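Local coordinates for protein glycine oxidase (Bacillus cereus ATCC 14579, PDB 7CYX) that probably catalyses the oxidative deamination of glycine to glyoxylate, with release of ammonium and hydrogen peroxide, using bound FAD, at residues A[15-20]-A[30-35]; A[22-27]-A[169-174]; A[316-321]-A[342-347]. All coordinates share one frame; numbering follows the deposited sequence.

Interaction 1 (A[15-20]-A[30-35]); sequences IGSSVA and VAIVEK. With FAD (flavin-adenine dinucleotide), chain C.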
loop_
_atom_site.group_PDB
_atom_site.type_symbol
_atom_site.label_atom_id
_atom_site.label_comp_id
_atom_site.label_asym_id
_atom_site.label_seq_id
_atom_site.Cartn_x
_atom_site.Cartn_y
_atom_site.Cartn_z
ATOM N N ILE A 15 -13.119 11.540 -6.768
ATOM C CA ILE A 15 -14.452 12.086 -6.675
ATOM C C ILE A 15 -15.434 11.127 -7.357
ATOM O O ILE A 15 -16.468 10.847 -6.825
ATOM C CB ILE A 15 -14.533 13.517 -7.276
ATOM C CG1 ILE A 15 -13.656 14.530 -6.532
ATOM C CG2 ILE A 15 -15.975 13.996 -7.336
ATOM C CD1 ILE A 15 -14.082 14.782 -5.096
ATOM N N GLY A 16 -15.096 10.657 -8.558
ATOM C CA GLY A 16 -15.948 9.743 -9.301
ATOM C C GLY A 16 -15.923 8.358 -8.674
ATOM O O GLY A 16 -16.950 7.693 -8.578
ATOM N N SER A 17 -14.735 7.927 -8.233
ATOM C CA SER A 17 -14.602 6.660 -7.540
ATOM C C SER A 17 -15.381 6.724 -6.216
ATOM O O SER A 17 -16.030 5.742 -5.851
ATOM C CB SER A 17 -13.165 6.272 -7.345
ATOM O OG SER A 17 -12.507 6.094 -8.602
ATOM N N SER A 18 -15.366 7.875 -5.524
ATOM C CA SER A 18 -16.118 7.983 -4.260
ATOM C C SER A 18 -17.608 7.816 -4.550
ATOM O O SER A 18 -18.285 7.051 -3.902
ATOM C CB SER A 18 -15.858 9.272 -3.532
ATOM O OG SER A 18 -16.724 9.433 -2.414
ATOM N N VAL A 19 -18.091 8.522 -5.573
ATOM C CA VAL A 19 -19.480 8.412 -5.990
ATOM C C VAL A 19 -19.778 6.940 -6.333
ATOM O O VAL A 19 -20.780 6.387 -5.915
ATOM C CB VAL A 19 -19.763 9.381 -7.158
ATOM C CG1 VAL A 19 -21.143 9.182 -7.751
ATOM C CG2 VAL A 19 -19.596 10.843 -6.737
ATOM N N ALA A 20 -18.889 6.297 -7.097
ATOM C CA ALA A 20 -19.066 4.908 -7.483
ATOM C C ALA A 20 -19.246 4.050 -6.222
ATOM O O ALA A 20 -20.133 3.253 -6.161
ATOM C CB ALA A 20 -17.895 4.446 -8.315
ATOM N N VAL A 30 -23.608 0.535 -11.554
ATOM C CA VAL A 30 -22.843 1.736 -11.822
ATOM C C VAL A 30 -21.681 1.376 -12.746
ATOM O O VAL A 30 -21.176 0.239 -12.724
ATOM C CB VAL A 30 -22.360 2.436 -10.537
ATOM C CG1 VAL A 30 -23.512 2.965 -9.709
ATOM C CG2 VAL A 30 -21.477 1.558 -9.684
ATOM N N ALA A 31 -21.319 2.350 -13.587
ATOM C CA ALA A 31 -20.193 2.248 -14.475
ATOM C C ALA A 31 -19.326 3.502 -14.328
ATOM O O ALA A 31 -19.837 4.607 -14.330
ATOM C CB ALA A 31 -20.675 2.065 -15.887
ATOM N N ILE A 32 -18.017 3.303 -14.160
ATOM C CA ILE A 32 -17.035 4.373 -14.221
ATOM C C ILE A 32 -16.421 4.347 -15.628
ATOM O O ILE A 32 -15.991 3.262 -16.089
ATOM C CB ILE A 32 -15.972 4.210 -13.115
ATOM C CG1 ILE A 32 -16.590 4.226 -11.713
ATOM C CG2 ILE A 32 -14.879 5.257 -13.249
ATOM C CD1 ILE A 32 -15.629 3.821 -10.625
ATOM N N VAL A 33 -16.430 5.509 -16.305
ATOM C CA VAL A 33 -15.790 5.706 -17.632
ATOM C C VAL A 33 -14.675 6.756 -17.498
ATOM O O VAL A 33 -14.927 7.911 -17.175
ATOM C CB VAL A 33 -16.815 6.106 -18.708
ATOM C CG1 VAL A 33 -16.206 6.091 -20.099
ATOM C CG2 VAL A 33 -18.064 5.225 -18.654
ATOM N N GLU A 34 -13.440 6.316 -17.755
ATOM C CA GLU A 34 -12.214 7.028 -17.423
ATOM C C GLU A 34 -11.238 6.897 -18.601
ATOM O O GLU A 34 -10.890 5.799 -19.022
ATOM C CB GLU A 34 -11.658 6.442 -16.128
ATOM C CG GLU A 34 -10.171 6.653 -15.916
ATOM C CD GLU A 34 -9.761 8.105 -15.833
ATOM O OE1 GLU A 34 -10.300 8.804 -14.943
ATOM O OE2 GLU A 34 -8.909 8.536 -16.661
ATOM N N LYS A 35 -10.786 8.034 -19.121
ATOM C CA LYS A 35 -10.134 8.078 -20.441
ATOM C C LYS A 35 -8.739 7.442 -20.369
ATOM O O LYS A 35 -8.218 6.993 -21.400
ATOM C CB LYS A 35 -10.101 9.502 -21.008
ATOM C CG LYS A 35 -9.504 10.565 -20.099
ATOM C CD LYS A 35 -9.225 11.875 -20.796
ATOM C CE LYS A 35 -8.622 12.899 -19.854
ATOM N NZ LYS A 35 -7.536 13.653 -20.513
HETATM P PA FAD C . -9.069 13.877 -11.064
HETATM O O1A FAD C . -8.363 13.029 -10.083
HETATM O O2A FAD C . -8.217 14.671 -12.015
HETATM O O5B FAD C . -10.102 12.945 -11.798
HETATM C C5B FAD C . -10.656 13.343 -13.009
HETATM C C4B FAD C . -10.614 12.105 -13.862
HETATM O O4B FAD C . -11.558 12.262 -14.905
HETATM C C3B FAD C . -9.269 11.903 -14.524
HETATM O O3B FAD C . -8.796 10.594 -14.136
HETATM C C2B FAD C . -9.526 11.972 -16.026
HETATM O O2B FAD C . -8.858 10.911 -16.723
HETATM C C1B FAD C . -11.001 11.715 -16.104
HETATM N N9A FAD C . -11.693 12.303 -17.248
HETATM C C8A FAD C . -11.715 13.614 -17.561
HETATM N N7A FAD C . -12.462 13.817 -18.663
HETATM C C5A FAD C . -12.964 12.626 -19.027
HETATM C C6A FAD C . -13.837 12.165 -20.104
HETATM N N6A FAD C . -14.292 13.084 -20.983
HETATM N N1A FAD C . -14.103 10.835 -20.189
HETATM C C2A FAD C . -13.591 9.974 -19.300
HETATM N N3A FAD C . -12.775 10.331 -18.281
HETATM C C4A FAD C . -12.452 11.626 -18.098
HETATM N N1 FAD C . -6.490 17.725 -1.904
HETATM C C2 FAD C . -6.621 17.565 -0.548
HETATM O O2 FAD C . -7.790 17.363 -0.140
HETATM N N3 FAD C . -5.565 17.613 0.301
HETATM C C4 FAD C . -4.313 17.778 -0.179
HETATM O O4 FAD C . -3.291 17.785 0.556
HETATM C C4X FAD C . -4.123 17.981 -1.637
HETATM N N5 FAD C . -2.915 18.198 -2.170
HETATM C C5X FAD C . -2.765 18.354 -3.501
HETATM C C6 FAD C . -1.496 18.544 -4.020
HETATM C C7 FAD C . -1.324 18.718 -5.382
HETATM C C7M FAD C . 0.063 18.944 -5.957
HETATM C C8 FAD C . -2.472 18.675 -6.282
HETATM C C8M FAD C . -2.307 18.844 -7.785
HETATM C C9 FAD C . -3.713 18.482 -5.768
HETATM C C9A FAD C . -3.922 18.316 -4.417
HETATM N N10 FAD C . -5.204 18.087 -3.899
HETATM C C10 FAD C . -5.315 17.939 -2.498
HETATM C "C1'" FAD C . -6.429 18.132 -4.709
HETATM C "C2'" FAD C . -6.994 16.856 -5.246
HETATM O "O2'" FAD C . -5.970 16.218 -6.027
HETATM C "C3'" FAD C . -8.180 17.219 -6.123
HETATM O "O3'" FAD C . -8.988 18.291 -5.552
HETATM C "C4'" FAD C . -8.922 15.915 -6.440
HETATM O "O4'" FAD C . -7.993 14.909 -6.880
HETATM C "C5'" FAD C . -9.914 16.068 -7.561
HETATM O "O5'" FAD C . -10.348 14.767 -7.910
HETATM P P FAD C . -11.196 14.555 -9.241
HETATM O O1P FAD C . -12.215 15.625 -9.387
HETATM O O2P FAD C . -11.581 13.100 -9.287
HETATM O O3P FAD C . -10.039 14.942 -10.313
#
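In the beta-alpha-beta unit that holds FAD, Ala-20 of helix 14-25 packs against Ile-32 of strand 30-33. The two short segments run nearly antiparallel, at 170°, with their axes 9.2 Å apart. Ala-20 CB meets Ile-32 CD1 at 3.3 Å, which is tight for two methyl groups. Ile-32 reaches there because CG1 stands anti to the carbonyl carbon (chi1 -60°) and the chain then runs on extended. The same CD1 also lies 4.3 Å from Ser-17 CA. Ser-17 OG is hydrogen-bonded to Gly-13 O. At the end of the contact, Val-30 CG2 lies near Ala-20 O. Gly-16 fits the last glycine of a Rossmann-type GxGxxG motif, at the turn from strand 5-10 into the helix of the beta-alpha-beta unit. The first turn of the helix faces the pyrophosphate. Ile-15 N makes a weak hydrogen bond of 3.3 Å to FAD O2P, and the helix end would add partial positive charge there. Ile-15 CG1 touches FAD O1P at 3.4 Å. Glu-34 holds the adenosine ribose with both carboxylate oxygens. FAD O3B donates to OE1 and FAD O2B to OE2. Both bonds are modelled very short, and their exact lengths are doubtful. Gly-12 N also bonds OE1 and Gln-36 N bonds OE2, so the carboxylate is fixed from protein and cofactor. Lys-35 CG rests against the adenine, 3.7 Å from FAD C4A, and this lysine also makes a cation-pi contact with Trp-211.

Interaction 2 (A[22-27]-A[169-174]); sequences FLAERG and SGADIY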
loop_
_atom_site.group_PDB
_atom_site.type_symbol
_atom_site.label_atom_id
_atom_site.label_comp_id
_atom_site.label_asym_id
_atom_site.label_seq_id
_atom_site.Cartn_x
_atom_site.Cartn_y
_atom_site.Cartn_z
ATOM N N PHE A 22 -20.271 4.743 -2.990
ATOM C CA PHE A 22 -21.489 4.931 -2.200
ATOM C C PHE A 22 -22.729 4.410 -2.939
ATOM O O PHE A 22 -23.596 3.828 -2.290
ATOM C CB PHE A 22 -21.664 6.393 -1.786
ATOM C CG PHE A 22 -20.701 6.825 -0.716
ATOM C CD1 PHE A 22 -20.947 6.535 0.621
ATOM C CD2 PHE A 22 -19.512 7.459 -1.047
ATOM C CE1 PHE A 22 -20.044 6.912 1.604
ATOM C CE2 PHE A 22 -18.599 7.816 -0.064
ATOM C CZ PHE A 22 -18.872 7.559 1.261
ATOM N N LEU A 23 -22.817 4.625 -4.264
ATOM C CA LEU A 23 -23.974 4.181 -5.082
ATOM C C LEU A 23 -24.028 2.655 -5.140
ATOM O O LEU A 23 -25.044 2.064 -4.795
ATOM C CB LEU A 23 -23.869 4.729 -6.505
ATOM C CG LEU A 23 -24.246 6.194 -6.724
ATOM C CD1 LEU A 23 -24.063 6.553 -8.192
ATOM C CD2 LEU A 23 -25.670 6.495 -6.280
ATOM N N ALA A 24 -22.931 2.039 -5.595
ATOM C CA ALA A 24 -22.822 0.568 -5.743
ATOM C C ALA A 24 -23.071 -0.131 -4.402
ATOM O O ALA A 24 -23.656 -1.198 -4.344
ATOM C CB ALA A 24 -21.460 0.181 -6.270
ATOM N N GLU A 25 -22.573 0.468 -3.329
ATOM C CA GLU A 25 -22.759 -0.072 -1.993
ATOM C C GLU A 25 -24.258 -0.234 -1.695
ATOM O O GLU A 25 -24.642 -1.185 -1.037
ATOM C CB GLU A 25 -22.109 0.850 -0.964
ATOM C CG GLU A 25 -21.495 0.105 0.198
ATOM C CD GLU A 25 -20.808 1.014 1.200
ATOM O OE1 GLU A 25 -21.193 2.211 1.296
ATOM O OE2 GLU A 25 -19.883 0.523 1.873
ATOM N N ARG A 26 -25.070 0.711 -2.190
ATOM C CA ARG A 26 -26.528 0.788 -1.981
ATOM C C ARG A 26 -27.283 0.049 -3.095
ATOM O O ARG A 26 -28.479 0.249 -3.249
ATOM C CB ARG A 26 -26.985 2.256 -1.942
ATOM C CG ARG A 26 -26.594 3.029 -0.685
ATOM C CD ARG A 26 -26.835 4.532 -0.867
ATOM N NE ARG A 26 -26.161 5.381 0.109
ATOM C CZ ARG A 26 -26.443 6.664 0.335
ATOM N NH1 ARG A 26 -27.436 7.252 -0.313
ATOM N NH2 ARG A 26 -25.715 7.364 1.194
ATOM N N GLY A 27 -26.580 -0.767 -3.894
ATOM C CA GLY A 27 -27.209 -1.690 -4.858
ATOM C C GLY A 27 -27.524 -1.093 -6.229
ATOM O O GLY A 27 -28.296 -1.704 -6.994
ATOM N N SER A 169 -18.753 -4.502 -5.482
ATOM C CA SER A 169 -20.209 -4.327 -5.305
ATOM C C SER A 169 -20.903 -4.348 -6.661
ATOM O O SER A 169 -22.042 -3.946 -6.720
ATOM C CB SER A 169 -20.510 -3.090 -4.538
ATOM O OG SER A 169 -20.328 -3.312 -3.158
ATOM N N GLY A 170 -20.199 -4.752 -7.711
ATOM C CA GLY A 170 -20.822 -4.900 -9.037
ATOM C C GLY A 170 -20.545 -3.773 -10.009
ATOM O O GLY A 170 -21.071 -3.829 -11.113
ATOM N N ALA A 171 -19.749 -2.781 -9.637
ATOM C CA ALA A 171 -19.530 -1.694 -10.610
ATOM C C ALA A 171 -18.620 -2.168 -11.739
ATOM O O ALA A 171 -17.734 -2.966 -11.486
ATOM C CB ALA A 171 -18.994 -0.467 -9.940
ATOM N N ASP A 172 -18.887 -1.693 -12.949
ATOM C CA ASP A 172 -18.070 -2.031 -14.134
ATOM C C ASP A 172 -17.138 -0.852 -14.375
ATOM O O ASP A 172 -17.619 0.257 -14.444
ATOM C CB ASP A 172 -18.937 -2.237 -15.368
ATOM C CG ASP A 172 -19.752 -3.506 -15.345
ATOM O OD1 ASP A 172 -19.449 -4.368 -14.538
ATOM O OD2 ASP A 172 -20.655 -3.614 -16.155
ATOM N N ILE A 173 -15.848 -1.102 -14.502
ATOM C CA ILE A 173 -14.910 0.032 -14.697
ATOM C C ILE A 173 -14.361 -0.004 -16.121
ATOM O O ILE A 173 -13.815 -1.015 -16.506
ATOM C CB ILE A 173 -13.829 0.004 -13.610
ATOM C CG1 ILE A 173 -14.424 0.431 -12.271
ATOM C CG2 ILE A 173 -12.646 0.857 -14.001
ATOM C CD1 ILE A 173 -13.532 0.197 -11.098
ATOM N N TYR A 174 -14.561 1.079 -16.865
ATOM C CA TYR A 174 -14.083 1.168 -18.263
ATOM C C TYR A 174 -12.933 2.165 -18.338
ATOM O O TYR A 174 -13.194 3.351 -18.469
ATOM C CB TYR A 174 -15.207 1.633 -19.187
ATOM C CG TYR A 174 -16.401 0.717 -19.235
ATOM C CD1 TYR A 174 -17.380 0.759 -18.260
ATOM C CD2 TYR A 174 -16.546 -0.202 -20.256
ATOM C CE1 TYR A 174 -18.466 -0.093 -18.301
ATOM C CE2 TYR A 174 -17.625 -1.062 -20.311
ATOM C CZ TYR A 174 -18.589 -1.008 -19.328
ATOM O OH TYR A 174 -19.645 -1.860 -19.382
#
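Ala-24, near the end of helix 14-25, meets Ser-169 just after helix 155-168. Ala-24 CB lies 3.8 Å from Ser-169 CB, and Ala-24 O lies 3.7 Å from the same carbon. The methyl of Ala-24 also reaches Ala-171 CB more loosely, at 4.5 Å. Next comes Glu-25, whose CA sits 4.2 Å from Ser-169 OG while its own side chain starts off away from the other segment. Ser-169 OG is hydrogen-bonded to Lys-83 NZ. No hydrogen bond joins the two segments. Arg-26 forms salt bridges through NH1 with Asp-350 of helix 341-352 and with Glu-353 just after it. Both helices end here in Schellman motifs, with Gly-27 and Gly-170 as the C-prime residues at positive phi. In the first, Gly-27 N bonds Ala-24 O at 3.0 Å, so the carbonyl that touches Ser-169 CB is already satisfied. After Gly-170 the chain enters strand 172-174, the edge strand of the FAD-binding sheet in this chain. Ile-173 of that strand packs on Arg-238 of the second subunit.

Interaction 3 (A[316-321]-A[342-347]); sequences PYMGEH and PISGQY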
loop_
_atom_site.group_PDB
_atom_site.type_symbol
_atom_site.label_atom_id
_atom_site.label_comp_id
_atom_site.label_asym_id
_atom_site.label_seq_id
_atom_site.Cartn_x
_atom_site.Cartn_y
_atom_site.Cartn_z
ATOM N N PRO A 316 -16.923 23.706 -5.828
ATOM C CA PRO A 316 -17.274 22.603 -6.688
ATOM C C PRO A 316 -18.764 22.586 -7.033
ATOM O O PRO A 316 -19.561 23.011 -6.251
ATOM C CB PRO A 316 -16.952 21.391 -5.812
ATOM C CG PRO A 316 -17.081 21.907 -4.413
ATOM C CD PRO A 316 -16.534 23.305 -4.490
ATOM N N TYR A 317 -19.075 22.103 -8.225
ATOM C CA TYR A 317 -20.482 21.956 -8.634
ATOM C C TYR A 317 -20.911 20.560 -8.215
ATOM O O TYR A 317 -20.333 19.607 -8.682
ATOM C CB TYR A 317 -20.621 22.097 -10.143
ATOM C CG TYR A 317 -19.864 23.242 -10.751
ATOM C CD1 TYR A 317 -18.572 23.070 -11.179
ATOM C CD2 TYR A 317 -20.446 24.482 -10.921
ATOM C CE1 TYR A 317 -17.871 24.104 -11.757
ATOM C CE2 TYR A 317 -19.755 25.533 -11.489
ATOM C CZ TYR A 317 -18.462 25.337 -11.918
ATOM O OH TYR A 317 -17.744 26.330 -12.499
ATOM N N MET A 318 -21.850 20.482 -7.286
ATOM C CA MET A 318 -22.379 19.196 -6.777
ATOM C C MET A 318 -23.900 19.268 -6.859
ATOM O O MET A 318 -24.500 19.884 -5.985
ATOM C CB MET A 318 -21.960 19.005 -5.325
ATOM C CG MET A 318 -20.519 19.327 -5.080
ATOM S SD MET A 318 -19.794 18.158 -3.954
ATOM C CE MET A 318 -19.858 19.105 -2.442
ATOM N N GLY A 319 -24.490 18.645 -7.871
ATOM C CA GLY A 319 -25.925 18.782 -8.045
ATOM C C GLY A 319 -26.493 18.191 -9.318
ATOM O O GLY A 319 -25.786 17.662 -10.172
ATOM N N GLU A 320 -27.829 18.277 -9.388
ATOM C CA GLU A 320 -28.674 17.789 -10.468
ATOM C C GLU A 320 -29.079 18.980 -11.351
ATOM O O GLU A 320 -29.338 20.070 -10.844
ATOM C CB GLU A 320 -29.887 17.086 -9.857
ATOM C CG GLU A 320 -30.896 16.576 -10.866
ATOM C CD GLU A 320 -31.874 15.530 -10.345
ATOM O OE1 GLU A 320 -31.936 15.314 -9.101
ATOM O OE2 GLU A 320 -32.544 14.902 -11.193
ATOM N N HIS A 321 -29.094 18.757 -12.670
ATOM C CA HIS A 321 -29.583 19.724 -13.660
ATOM C C HIS A 321 -31.086 19.902 -13.443
ATOM O O HIS A 321 -31.813 18.913 -13.259
ATOM C CB HIS A 321 -29.265 19.222 -15.077
ATOM C CG HIS A 321 -29.342 20.246 -16.160
ATOM N ND1 HIS A 321 -30.527 20.835 -16.540
ATOM C CD2 HIS A 321 -28.398 20.735 -16.993
ATOM C CE1 HIS A 321 -30.306 21.670 -17.535
ATOM N NE2 HIS A 321 -29.010 21.625 -17.833
ATOM N N PRO A 342 -15.255 11.812 0.603
ATOM C CA PRO A 342 -16.313 11.073 1.301
ATOM C C PRO A 342 -17.651 11.826 1.376
ATOM O O PRO A 342 -18.662 11.279 0.941
ATOM C CB PRO A 342 -15.743 10.822 2.705
ATOM C CG PRO A 342 -14.253 10.851 2.476
ATOM C CD PRO A 342 -14.058 11.946 1.444
ATOM N N ILE A 343 -17.652 13.082 1.860
ATOM C CA ILE A 343 -18.920 13.850 1.933
ATOM C C ILE A 343 -19.523 14.018 0.531
ATOM O O ILE A 343 -20.751 14.018 0.389
ATOM C CB ILE A 343 -18.766 15.201 2.658
ATOM C CG1 ILE A 343 -20.133 15.826 2.945
ATOM C CG2 ILE A 343 -17.874 16.160 1.885
ATOM C CD1 ILE A 343 -21.142 14.875 3.564
ATOM N N SER A 344 -18.678 14.118 -0.505
ATOM C CA SER A 344 -19.160 14.352 -1.876
ATOM C C SER A 344 -19.895 13.121 -2.421
ATOM O O SER A 344 -20.948 13.235 -3.059
ATOM C CB SER A 344 -18.027 14.754 -2.796
ATOM O OG SER A 344 -17.464 15.988 -2.378
ATOM N N GLY A 345 -19.307 11.942 -2.202
ATOM C CA GLY A 345 -19.896 10.694 -2.651
ATOM C C GLY A 345 -21.200 10.400 -1.938
ATOM O O GLY A 345 -22.208 10.020 -2.576
ATOM N N GLN A 346 -21.173 10.560 -0.608
ATOM C CA GLN A 346 -22.320 10.305 0.229
ATOM C C GLN A 346 -23.466 11.193 -0.263
ATOM O O GLN A 346 -24.565 10.698 -0.551
ATOM C CB GLN A 346 -21.964 10.558 1.696
ATOM C CG GLN A 346 -22.913 9.898 2.684
ATOM C CD GLN A 346 -22.351 9.908 4.083
ATOM O OE1 GLN A 346 -22.194 10.962 4.693
ATOM N NE2 GLN A 346 -22.033 8.728 4.598
ATOM N N TYR A 347 -23.164 12.485 -0.441
ATOM C CA TYR A 347 -24.161 13.482 -0.807
ATOM C C TYR A 347 -24.765 13.159 -2.170
ATOM O O TYR A 347 -25.991 13.178 -2.336
ATOM C CB TYR A 347 -23.575 14.891 -0.895
ATOM C CG TYR A 347 -24.530 15.883 -1.509
ATOM C CD1 TYR A 347 -25.559 16.426 -0.760
ATOM C CD2 TYR A 347 -24.456 16.228 -2.850
ATOM C CE1 TYR A 347 -26.458 17.321 -1.317
ATOM C CE2 TYR A 347 -25.343 17.128 -3.423
ATOM C CZ TYR A 347 -26.353 17.674 -2.648
ATOM O OH TYR A 347 -27.250 18.570 -3.152
HETATM O O HOH W 1 -27.122 20.381 -5.482
#
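Water-mediated bonding joins Met-318 and Tyr-347. One water donates to Met-318 O at 2.7 Å and accepts from Tyr-347 OH at 3.0 Å. The two bonds meet at the water at close to a right angle. The direct path from Tyr-347 OH to Met-318 O is 4.2 Å, too long for a bond, so the water spans it. No direct hydrogen bond links the segments.

Sulfur contact is the second kind. Met-318 SD lies 3.6 Å from Ser-344 OG, and its CE methyl lies 3.9 Å from the same oxygen. The side chain starts with CG anti to the carbonyl carbon and bends at chi2 and chi3, which lays the thioether alongside the hydroxyl. Ser-344 OG is hydrogen-bonded to Leu-340 O and His-333 NE2. The sulfur makes a van der Waals contact with it. The Ser-344 side chain is about 9 Å from FAD.

Van der Waals contact with the tyrosine ring is the third. Tyr-347 CG is anti to the backbone N (chi1 170°), which brings CE2 near Met-318. CE2 comes within 3.9 Å of Met-318 O, which stands oblique to the ring, and within 4.3 Å of Met-318 CB. All three touching residues are buried.

The contact sets helix 341-352 against strand 317-318. That strand is outermost in the sheet of the FAD-binding fold within this chain, and pairs antiparallel with strand 327-331. The chain turns a corner at Gly-319. Met-318 also packs on Leu-65 of helix 61-70 and on Leu-360 and Leu-364 of helix 360-365. Met-318 and Ser-344 both touch Cys-330 of strand 327-331.

How the interactions relate
From the N terminus, interaction 1 closes the short connection from helix 14-25 to strand 30-33. Interaction 2 starts on the same helix before that strand is reached and closes only at 169-174, after 141 intervening residues. The two therefore cross along the chain. In space they join where strands 30-33 and 172-174 lie side by side, with Ile-32 O probably bonded to Tyr-174 N. Interaction 3 follows in series, with 20 residues between 316-321 and 342-347. Ser-18 and Phe-22 of helix 14-25 meet helix 341-352 at Gly-345. Interaction 2 joins helix 14-25 to the turn leading into strand 172-174; interaction 3 joins helix 341-352 to strand 317-318, at the other side of the same sheet.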